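Local coordinates for protein peptidyl-prolyl cis-trans isomerase (Hirschia baltica, PDB 5EX2) that probably catalyses the cis-trans isomerisation of peptide bonds preceding proline, as a periplasmic folding helper of the cyclophilin family, at residues E29-V34 against P210-S215; T57-G62 against G77-T82; F171-D176 against D196-L201. All blocks are in the same frame, centred on the assembly; numbering follows the deposited sequence. Where two conformers were deposited one is given.

In the fold
All three contacts lie in or against the cyclophilin barrel, but each holds it differently. Contact 1 joins the barrel's first strand, 25-30, to its last, 212-218, through backbone bonds and a salt bridge between a buried aspartate and an exposed lysine. Contact 2, partly buried, contains no direct hydrogen bond: the loop before strand 63-69 packs its apolar side chains on residues 77-82, which lead into helix 79-83. Contact 3 is the most buried, setting strand 171-174 against helix 195-198 with leucine packing and an arginine gripping backbone carbonyls. The first two meet where Gly62 lies beside Leu213; the first and third meet where Lys32 and Asp211 touch Ser200 and Leu201.

Contact 1 of 3, residues E29-V34 against P210-S215; sequences ETTKGV and PDILVS
Glu29 and Thr30 run antiparallel to residues 212-215, Glu29 in a hydrogen-bonded pair with Ser215 and Thr30 in a non-hydrogen-bonded pair with Leu213, the register slipping by one residue at a classic beta bulge where Val214 and Ser215 both face Glu29. Glu29 O accepts from Val214 N at 2.7 Å and weakly from Ser215 N, while Glu29 N donates to Ser215 O. Further on, Thr31 N reaches Ile212 O at 3.0 Å. The Thr31 hydroxyl works in both directions: OG1 accepts from Ile212 N at 2.9 Å and donates to Asp211 OD1 at 2.7 Å, meeting the carboxylate on its anti side. At chi1 45° Thr31 CG2 stands anti to the carbonyl carbon and meets Val214 CG2 at 3.8 Å. In one of its two conformers Lys32 bends at chi2 and chi4 and comes across the carboxylate, NZ forming a salt bridge to the syn lone pair of Asp211 OD1 at 2.9 Å and a weak bond to OD2. Thr202 N also donates to OD2, so both oxygens are engaged. With an alanine in place of Asp211, the Thr31 hydroxyl and Thr202 N are likely to lose their acceptor, and Lys32, in this conformer, its countercharge. Thr30 OG1 accepts from Lys32 N in an ST turn and donates to Gly33 O, bracing the type I turn of the two-residue beta hairpin that links strands 25-30 and 33-39. The seam itself is the closure of the eight-stranded antiparallel cyclophilin barrel, first strand against last.

Contact 2 of 3, residues T57-G62 against G77-T82; sequences TGLYSG and GDIAAT
Leu59 and Tyr60 present two neighbouring apolar surfaces to Ile79, which points its side chain toward them from beside the short helix 79-83. The Ile79 fork meets Leu59 at its root: CD1 lies 3.7 Å from Leu59 CB, and CG2 approaches the same carbon, so the closest touch falls on the beta carbon of the leucine. With CG1 anti to its own carbonyl carbon (chi1 -68°), Ile79 also brings that methylene against Leu59 O; the same CG1 comes obliquely to the Tyr60 ring, 4.2 Å from Tyr60 CD1. The ring slants past Gly77 as well, with Tyr60 CE1 3.8 Å from Gly77 CA and Gly77 O lying in the ring plane at its edge; a beta carbon on Gly77 would come tight against CE1. These turns flank two neighbouring barrel strands: residues 57-62 lead from helix 45-57 into strand 63-69, and residues 77-82 carry the chain out of strand 73-76, its antiparallel neighbour, into a short helix. Leu59 and Tyr60 occupy the two central positions of a type I turn from Gly58 to Ser61, which sets their side chains side by side against Ile79 and Gly77. The far end of Tyr60 is fixed outside the two segments, where OH bonds to Asp169 O; the carboxylate of Asp169 in turn accepts from Ile79 N, tying the ring and the Ile79 backbone to one residue. At Thr82 the contact is mediated partly by water: CG2 packs 3.5 Å from Gly62 O, and a water bridges the segments, donating to Ser61 O at 2.7 Å and lying 2.7 Å from Thr82 OG1.

Contact 3 of 3, residues F171-D176 against D196-L201; sequences FFLMRD and DVAKSL
The Arg175 guanidinium has Lys199 O over one face, displaced toward the rim, and Leu201 O at its edge, near the plane. The edge contact is the strong one: NH1 donates to Leu201 O at 2.9 Å with an N-H...O angle of 157°, whereas the bond from NH1 to Ala198 O is weak and bent (121°). A water lying in the guanidinium plane accepts from NH2 and donates to Leu201 O, so this carbonyl is reached both directly and through solvent. The bend at chi3 (58°) brings the group back over the backbone of Lys199. These carbonyls gather where the chain leaves the region of helix 195-198, which is probably the second of the two helices capping a cyclophilin barrel; a modelled magnesium ion lies about 3 Å from the nearest atom of the Arg175 side chain. Deeper in, strand 171-174 meets Ala198 of the helix and Leu201 of the turn beyond it through Leu173: its CD1 lies 4.0 Å from Ala198 CB and 4.1 Å from Leu201 CD1, the two leucines crossing at about a right angle. Both leucines also touch Phe65 of strand 63-69. Lys199, an exposed residue extended beyond CG, sets CG 4.0 Å from Arg175 CB and CE near Arg175 O. A second water donates to Arg175 O at 2.9 Å and accepts a weak bond from Lys199 NZ.

Contact 1 of 3, residues E29-V34 against P210-S215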
loop_
_atom_site.group_PDB
_atom_site.type_symbol
_atom_site.label_atom_id
_atom_site.label_comp_id
_atom_site.label_asym_id
_atom_site.label_seq_id
_atom_site.Cartn_x
_atom_site.Cartn_y
_atom_site.Cartn_z
ATOM N N GLU A 29 2.802 -12.962 6.823
ATOM C CA GLU A 29 3.700 -13.387 7.881
ATOM C C GLU A 29 5.051 -13.713 7.295
ATOM O O GLU A 29 5.135 -14.563 6.419
ATOM C CB GLU A 29 3.153 -14.614 8.591
ATOM C CG GLU A 29 2.055 -14.304 9.590
ATOM C CD GLU A 29 2.593 -13.602 10.832
ATOM O OE1 GLU A 29 3.817 -13.319 10.891
ATOM O OE2 GLU A 29 1.791 -13.331 11.751
ATOM N N THR A 30 6.092 -13.023 7.750
ATOM C CA THR A 30 7.434 -13.224 7.228
ATOM C C THR A 30 8.342 -13.717 8.344
ATOM O O THR A 30 7.988 -13.658 9.537
ATOM C CB THR A 30 8.054 -11.932 6.628
ATOM O OG1 THR A 30 8.613 -11.139 7.684
ATOM C CG2 THR A 30 7.037 -11.125 5.842
ATOM N N THR A 31 9.533 -14.169 7.967
ATOM C CA THR A 31 10.496 -14.605 8.935
ATOM C C THR A 31 11.118 -13.452 9.723
ATOM O O THR A 31 11.956 -13.684 10.577
ATOM C CB THR A 31 11.592 -15.465 8.266
ATOM O OG1 THR A 31 12.027 -14.833 7.059
ATOM C CG2 THR A 31 11.046 -16.843 7.930
ATOM N N LYS A 32 10.698 -12.216 9.439
ATOM C CA LYS A 32 11.099 -11.061 10.245
ATOM C C LYS A 32 9.922 -10.442 10.994
ATOM O O LYS A 32 10.071 -9.412 11.654
ATOM C CB LYS A 32 11.761 -10.004 9.361
ATOM C CG LYS A 32 13.193 -10.334 8.972
ATOM C CD LYS A 32 14.161 -10.156 10.137
ATOM C CE LYS A 32 15.583 -10.489 9.737
ATOM N NZ LYS A 32 15.693 -11.875 9.221
ATOM N N GLY A 33 8.759 -11.079 10.898
ATOM C CA GLY A 33 7.557 -10.582 11.546
ATOM C C GLY A 33 6.421 -10.360 10.562
ATOM O O GLY A 33 6.490 -10.703 9.367
ATOM N N VAL A 34 5.344 -9.778 11.077
ATOM C CA VAL A 34 4.106 -9.653 10.326
ATOM C C VAL A 34 3.991 -8.289 9.647
ATOM O O VAL A 34 4.432 -7.271 10.169
ATOM C CB VAL A 34 2.887 -9.896 11.243
ATOM C CG1 VAL A 34 2.710 -8.780 12.276
ATOM C CG2 VAL A 34 1.627 -10.086 10.414
ATOM N N PRO A 210 17.786 -16.008 2.162
ATOM C CA PRO A 210 16.758 -14.961 2.167
ATOM C C PRO A 210 15.713 -15.144 3.244
ATOM O O PRO A 210 15.452 -16.279 3.665
ATOM C CB PRO A 210 16.094 -15.096 0.797
ATOM C CG PRO A 210 17.032 -15.902 -0.028
ATOM C CD PRO A 210 17.806 -16.762 0.899
ATOM N N ASP A 211 15.112 -14.040 3.661
ATOM C CA ASP A 211 13.880 -14.114 4.438
ATOM C C ASP A 211 12.750 -14.676 3.573
ATOM O O ASP A 211 12.875 -14.736 2.338
ATOM C CB ASP A 211 13.538 -12.738 5.005
ATOM C CG ASP A 211 14.313 -12.445 6.261
ATOM O OD1 ASP A 211 14.213 -13.257 7.208
ATOM O OD2 ASP A 211 15.051 -11.445 6.292
ATOM N N ILE A 212 11.682 -15.122 4.229
ATOM C CA ILE A 212 10.617 -15.885 3.592
ATOM C C ILE A 212 9.277 -15.278 3.940
ATOM O O ILE A 212 9.063 -14.859 5.067
ATOM C CB ILE A 212 10.645 -17.363 4.045
ATOM C CG1 ILE A 212 12.022 -17.980 3.772
ATOM C CG2 ILE A 212 9.541 -18.171 3.362
ATOM C CD1 ILE A 212 12.214 -19.368 4.360
ATOM N N LEU A 213 8.389 -15.262 2.967
ATOM C CA LEU A 213 6.978 -15.010 3.188
ATOM C C LEU A 213 6.395 -16.347 3.584
ATOM O O LEU A 213 6.131 -17.190 2.742
ATOM C CB LEU A 213 6.314 -14.458 1.932
ATOM C CG LEU A 213 4.812 -14.193 2.012
ATOM C CD1 LEU A 213 4.445 -13.263 3.155
ATOM C CD2 LEU A 213 4.362 -13.604 0.691
ATOM N N VAL A 214 6.214 -16.545 4.879
ATOM C CA VAL A 214 5.788 -17.837 5.400
ATOM C C VAL A 214 4.334 -18.150 5.048
ATOM O O VAL A 214 3.984 -19.290 4.713
ATOM C CB VAL A 214 5.971 -17.880 6.929
ATOM C CG1 VAL A 214 5.455 -19.188 7.505
ATOM C CG2 VAL A 214 7.415 -17.655 7.309
ATOM N N SER A 215 3.479 -17.139 5.154
ATOM C CA SER A 215 2.073 -17.311 4.815
ATOM C C SER A 215 1.443 -15.981 4.455
ATOM O O SER A 215 1.909 -14.931 4.868
ATOM C CB SER A 215 1.307 -17.947 5.978
ATOM O OG SER A 215 1.232 -17.056 7.078
#

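Contact 2 of 3, residues T57-G62 against G77-T82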
loop_
_atom_site.group_PDB
_atom_site.type_symbol
_atom_site.label_atom_id
_atom_site.label_comp_id
_atom_site.label_asym_id
_atom_site.label_seq_id
_atom_site.Cartn_x
_atom_site.Cartn_y
_atom_site.Cartn_z
ATOM N N THR A 57 -4.790 -18.944 -3.445
ATOM C CA THR A 57 -4.232 -20.212 -3.932
ATOM C C THR A 57 -3.308 -20.881 -2.921
ATOM O O THR A 57 -2.980 -22.063 -3.068
ATOM C CB THR A 57 -3.398 -20.055 -5.221
ATOM O OG1 THR A 57 -2.195 -19.333 -4.925
ATOM C CG2 THR A 57 -4.188 -19.384 -6.319
ATOM N N GLY A 58 -2.856 -20.112 -1.933
ATOM C CA GLY A 58 -1.858 -20.585 -0.996
ATOM C C GLY A 58 -0.436 -20.526 -1.525
ATOM O O GLY A 58 0.520 -20.802 -0.789
ATOM N N LEU A 59 -0.269 -20.140 -2.785
ATOM C CA LEU A 59 1.027 -20.288 -3.434
ATOM C C LEU A 59 2.094 -19.286 -3.011
ATOM O O LEU A 59 3.271 -19.486 -3.295
ATOM C CB LEU A 59 0.850 -20.223 -4.948
ATOM C CG LEU A 59 0.117 -21.427 -5.532
ATOM C CD1 LEU A 59 -0.191 -21.204 -6.998
ATOM C CD2 LEU A 59 0.901 -22.740 -5.328
ATOM N N TYR A 60 1.718 -18.211 -2.334
ATOM C CA TYR A 60 2.741 -17.317 -1.828
ATOM C C TYR A 60 3.508 -17.920 -0.668
ATOM O O TYR A 60 4.600 -17.463 -0.318
ATOM C CB TYR A 60 2.150 -15.997 -1.353
ATOM C CG TYR A 60 1.972 -14.927 -2.397
ATOM C CD1 TYR A 60 2.895 -14.737 -3.421
ATOM C CD2 TYR A 60 0.879 -14.080 -2.344
ATOM C CE1 TYR A 60 2.717 -13.719 -4.370
ATOM C CE2 TYR A 60 0.694 -13.073 -3.271
ATOM C CZ TYR A 60 1.609 -12.888 -4.281
ATOM O OH TYR A 60 1.402 -11.866 -5.191
ATOM N N SER A 61 2.924 -18.920 -0.027
ATOM C CA SER A 61 3.540 -19.437 1.170
ATOM C C SER A 61 4.865 -20.073 0.827
ATOM O O SER A 61 4.970 -20.881 -0.097
ATOM C CB SER A 61 2.616 -20.417 1.875
ATOM O OG SER A 61 1.490 -19.696 2.333
ATOM N N GLY A 62 5.895 -19.662 1.552
ATOM C CA GLY A 62 7.237 -20.150 1.300
ATOM C C GLY A 62 8.035 -19.403 0.252
ATOM O O GLY A 62 9.184 -19.740 0.007
ATOM N N GLY A 77 7.581 -13.009 -3.768
ATOM C CA GLY A 77 6.459 -13.502 -4.527
ATOM C C GLY A 77 6.754 -14.243 -5.818
ATOM O O GLY A 77 5.850 -14.418 -6.632
ATOM N N ASP A 78 7.973 -14.736 -5.996
ATOM C CA ASP A 78 8.295 -15.516 -7.183
ATOM C C ASP A 78 7.875 -16.949 -6.923
ATOM O O ASP A 78 8.660 -17.760 -6.429
ATOM C CB ASP A 78 9.781 -15.418 -7.509
ATOM C CG ASP A 78 10.144 -16.106 -8.808
ATOM O OD1 ASP A 78 9.238 -16.649 -9.490
ATOM O OD2 ASP A 78 11.346 -16.101 -9.143
ATOM N N ILE A 79 6.627 -17.242 -7.251
ATOM C CA ILE A 79 6.037 -18.531 -6.925
ATOM C C ILE A 79 6.771 -19.668 -7.621
ATOM O O ILE A 79 7.054 -20.699 -6.997
ATOM C CB ILE A 79 4.542 -18.543 -7.299
ATOM C CG1 ILE A 79 3.789 -17.589 -6.375
ATOM C CG2 ILE A 79 3.964 -19.961 -7.236
ATOM C CD1 ILE A 79 2.384 -17.343 -6.779
ATOM N N ALA A 80 7.118 -19.496 -8.891
ATOM C CA ALA A 80 7.750 -20.585 -9.627
ATOM C C ALA A 80 9.038 -21.054 -8.958
ATOM O O ALA A 80 9.335 -22.250 -8.929
ATOM C CB ALA A 80 8.032 -20.155 -11.053
ATOM N N ALA A 81 9.782 -20.119 -8.383
ATOM C CA ALA A 81 11.084 -20.440 -7.817
ATOM C C ALA A 81 10.993 -21.431 -6.656
ATOM O O ALA A 81 11.898 -22.261 -6.476
ATOM C CB ALA A 81 11.778 -19.183 -7.374
ATOM N N THR A 82 9.933 -21.344 -5.855
ATOM C CA THR A 82 9.805 -22.248 -4.709
ATOM C C THR A 82 8.732 -23.340 -4.930
ATOM O O THR A 82 8.862 -24.445 -4.397
ATOM C CB THR A 82 9.515 -21.457 -3.408
ATOM O OG1 THR A 82 8.511 -20.476 -3.647
ATOM C CG2 THR A 82 10.776 -20.750 -2.924
HETATM O O HOH W 1 6.456 -21.540 -2.315
#

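Contact 3 of 3, residues F171-D176 against D196-L201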
loop_
_atom_site.group_PDB
_atom_site.type_symbol
_atom_site.label_atom_id
_atom_site.label_comp_id
_atom_site.label_asym_id
_atom_site.label_seq_id
_atom_site.Cartn_x
_atom_site.Cartn_y
_atom_site.Cartn_z
ATOM N N PHE A 171 5.977 -9.080 -6.067
ATOM C CA PHE A 171 5.585 -7.795 -5.510
ATOM C C PHE A 171 6.778 -7.175 -4.814
ATOM O O PHE A 171 7.767 -7.860 -4.530
ATOM C CB PHE A 171 4.456 -7.965 -4.502
ATOM C CG PHE A 171 4.841 -8.842 -3.365
ATOM C CD1 PHE A 171 4.656 -10.205 -3.431
ATOM C CD2 PHE A 171 5.460 -8.302 -2.254
ATOM C CE1 PHE A 171 5.070 -11.022 -2.390
ATOM C CE2 PHE A 171 5.874 -9.105 -1.215
ATOM C CZ PHE A 171 5.683 -10.471 -1.285
ATOM N N PHE A 172 6.752 -5.882 -4.566
ATOM C CA PHE A 172 7.773 -5.350 -3.696
ATOM C C PHE A 172 7.190 -4.432 -2.642
ATOM O O PHE A 172 6.196 -3.713 -2.839
ATOM C CB PHE A 172 8.904 -4.698 -4.475
ATOM C CG PHE A 172 8.481 -3.688 -5.460
ATOM C CD1 PHE A 172 8.043 -4.067 -6.714
ATOM C CD2 PHE A 172 8.587 -2.348 -5.163
ATOM C CE1 PHE A 172 7.695 -3.125 -7.647
ATOM C CE2 PHE A 172 8.240 -1.402 -6.091
ATOM C CZ PHE A 172 7.788 -1.789 -7.337
ATOM N N LEU A 173 7.855 -4.511 -1.505
ATOM C CA LEU A 173 7.546 -3.733 -0.310
ATOM C C LEU A 173 8.476 -2.540 -0.267
ATOM O O LEU A 173 9.702 -2.707 -0.212
ATOM C CB LEU A 173 7.737 -4.573 0.949
ATOM C CG LEU A 173 7.019 -5.917 0.966
ATOM C CD1 LEU A 173 7.359 -6.652 2.260
ATOM C CD2 LEU A 173 5.507 -5.761 0.838
ATOM N N MET A 174 7.933 -1.333 -0.343
ATOM C CA MET A 174 8.779 -0.149 -0.381
ATOM C C MET A 174 9.386 0.158 0.972
ATOM O O MET A 174 8.682 0.370 1.947
ATOM C CB MET A 174 8.006 1.074 -0.872
ATOM C CG MET A 174 7.463 0.965 -2.275
ATOM S SD MET A 174 8.704 0.517 -3.492
ATOM C CE MET A 174 9.976 1.711 -3.150
ATOM N N ARG A 175 10.703 0.158 1.026
ATOM C CA ARG A 175 11.439 0.440 2.253
ATOM C C ARG A 175 11.798 1.911 2.379
ATOM O O ARG A 175 12.035 2.397 3.480
ATOM C CB ARG A 175 12.710 -0.404 2.323
ATOM C CG ARG A 175 12.432 -1.878 2.517
ATOM C CD ARG A 175 13.605 -2.772 2.207
ATOM N NE ARG A 175 14.851 -2.549 2.941
ATOM C CZ ARG A 175 15.514 -3.498 3.617
ATOM N NH1 ARG A 175 14.987 -4.710 3.821
ATOM N NH2 ARG A 175 16.695 -3.211 4.150
ATOM N N ASP A 176 11.833 2.624 1.256
ATOM C CA ASP A 176 12.203 4.040 1.227
ATOM C C ASP A 176 11.582 4.676 -0.004
ATOM O O ASP A 176 11.283 3.997 -0.999
ATOM C CB ASP A 176 13.722 4.215 1.221
ATOM C CG ASP A 176 14.139 5.666 1.383
ATOM O OD1 ASP A 176 13.938 6.220 2.481
ATOM O OD2 ASP A 176 14.669 6.258 0.414
ATOM N N ASP A 196 8.582 -1.500 9.345
ATOM C CA ASP A 196 9.829 -1.788 10.043
ATOM C C ASP A 196 10.278 -3.228 9.757
ATOM O O ASP A 196 11.468 -3.496 9.579
ATOM C CB ASP A 196 9.683 -1.548 11.554
ATOM C CG ASP A 196 8.556 -2.360 12.198
ATOM O OD1 ASP A 196 7.668 -2.891 11.494
ATOM O OD2 ASP A 196 8.561 -2.453 13.448
ATOM N N VAL A 197 9.322 -4.140 9.676
ATOM C CA VAL A 197 9.608 -5.528 9.311
ATOM C C VAL A 197 10.198 -5.576 7.898
ATOM O O VAL A 197 11.229 -6.233 7.665
ATOM C CB VAL A 197 8.345 -6.402 9.400
ATOM C CG1 VAL A 197 8.564 -7.764 8.770
ATOM C CG2 VAL A 197 7.922 -6.562 10.849
ATOM N N ALA A 198 9.574 -4.879 6.948
ATOM C CA ALA A 198 10.055 -4.846 5.568
ATOM C C ALA A 198 11.480 -4.320 5.510
ATOM O O ALA A 198 12.303 -4.794 4.719
ATOM C CB ALA A 198 9.128 -3.987 4.703
ATOM N N LYS A 199 11.763 -3.288 6.304
ATOM C CA LYS A 199 13.094 -2.693 6.350
ATOM C C LYS A 199 14.126 -3.596 7.005
ATOM O O LYS A 199 15.312 -3.315 6.943
ATOM C CB LYS A 199 13.062 -1.350 7.082
ATOM C CG LYS A 199 12.378 -0.237 6.346
ATOM C CD LYS A 199 12.469 1.017 7.221
ATOM C CE LYS A 199 11.947 2.271 6.594
ATOM N NZ LYS A 199 12.000 3.374 7.610
ATOM N N SER A 200 13.689 -4.677 7.639
ATOM C CA SER A 200 14.611 -5.590 8.308
ATOM C C SER A 200 14.875 -6.844 7.475
ATOM O O SER A 200 15.703 -7.669 7.860
ATOM C CB SER A 200 14.076 -5.989 9.693
ATOM O OG SER A 200 12.991 -6.895 9.607
ATOM N N LEU A 201 14.141 -7.037 6.380
ATOM C CA LEU A 201 14.354 -8.223 5.546
ATOM C C LEU A 201 15.787 -8.231 5.020
ATOM O O LEU A 201 16.343 -7.175 4.701
ATOM C CB LEU A 201 13.338 -8.272 4.405
ATOM C CG LEU A 201 11.875 -8.405 4.850
ATOM C CD1 LEU A 201 10.926 -8.153 3.732
ATOM C CD2 LEU A 201 11.621 -9.795 5.404
HETATM O O HOH W 2 17.719 -5.060 6.088
HETATM O O HOH W 3 12.201 4.874 4.962
#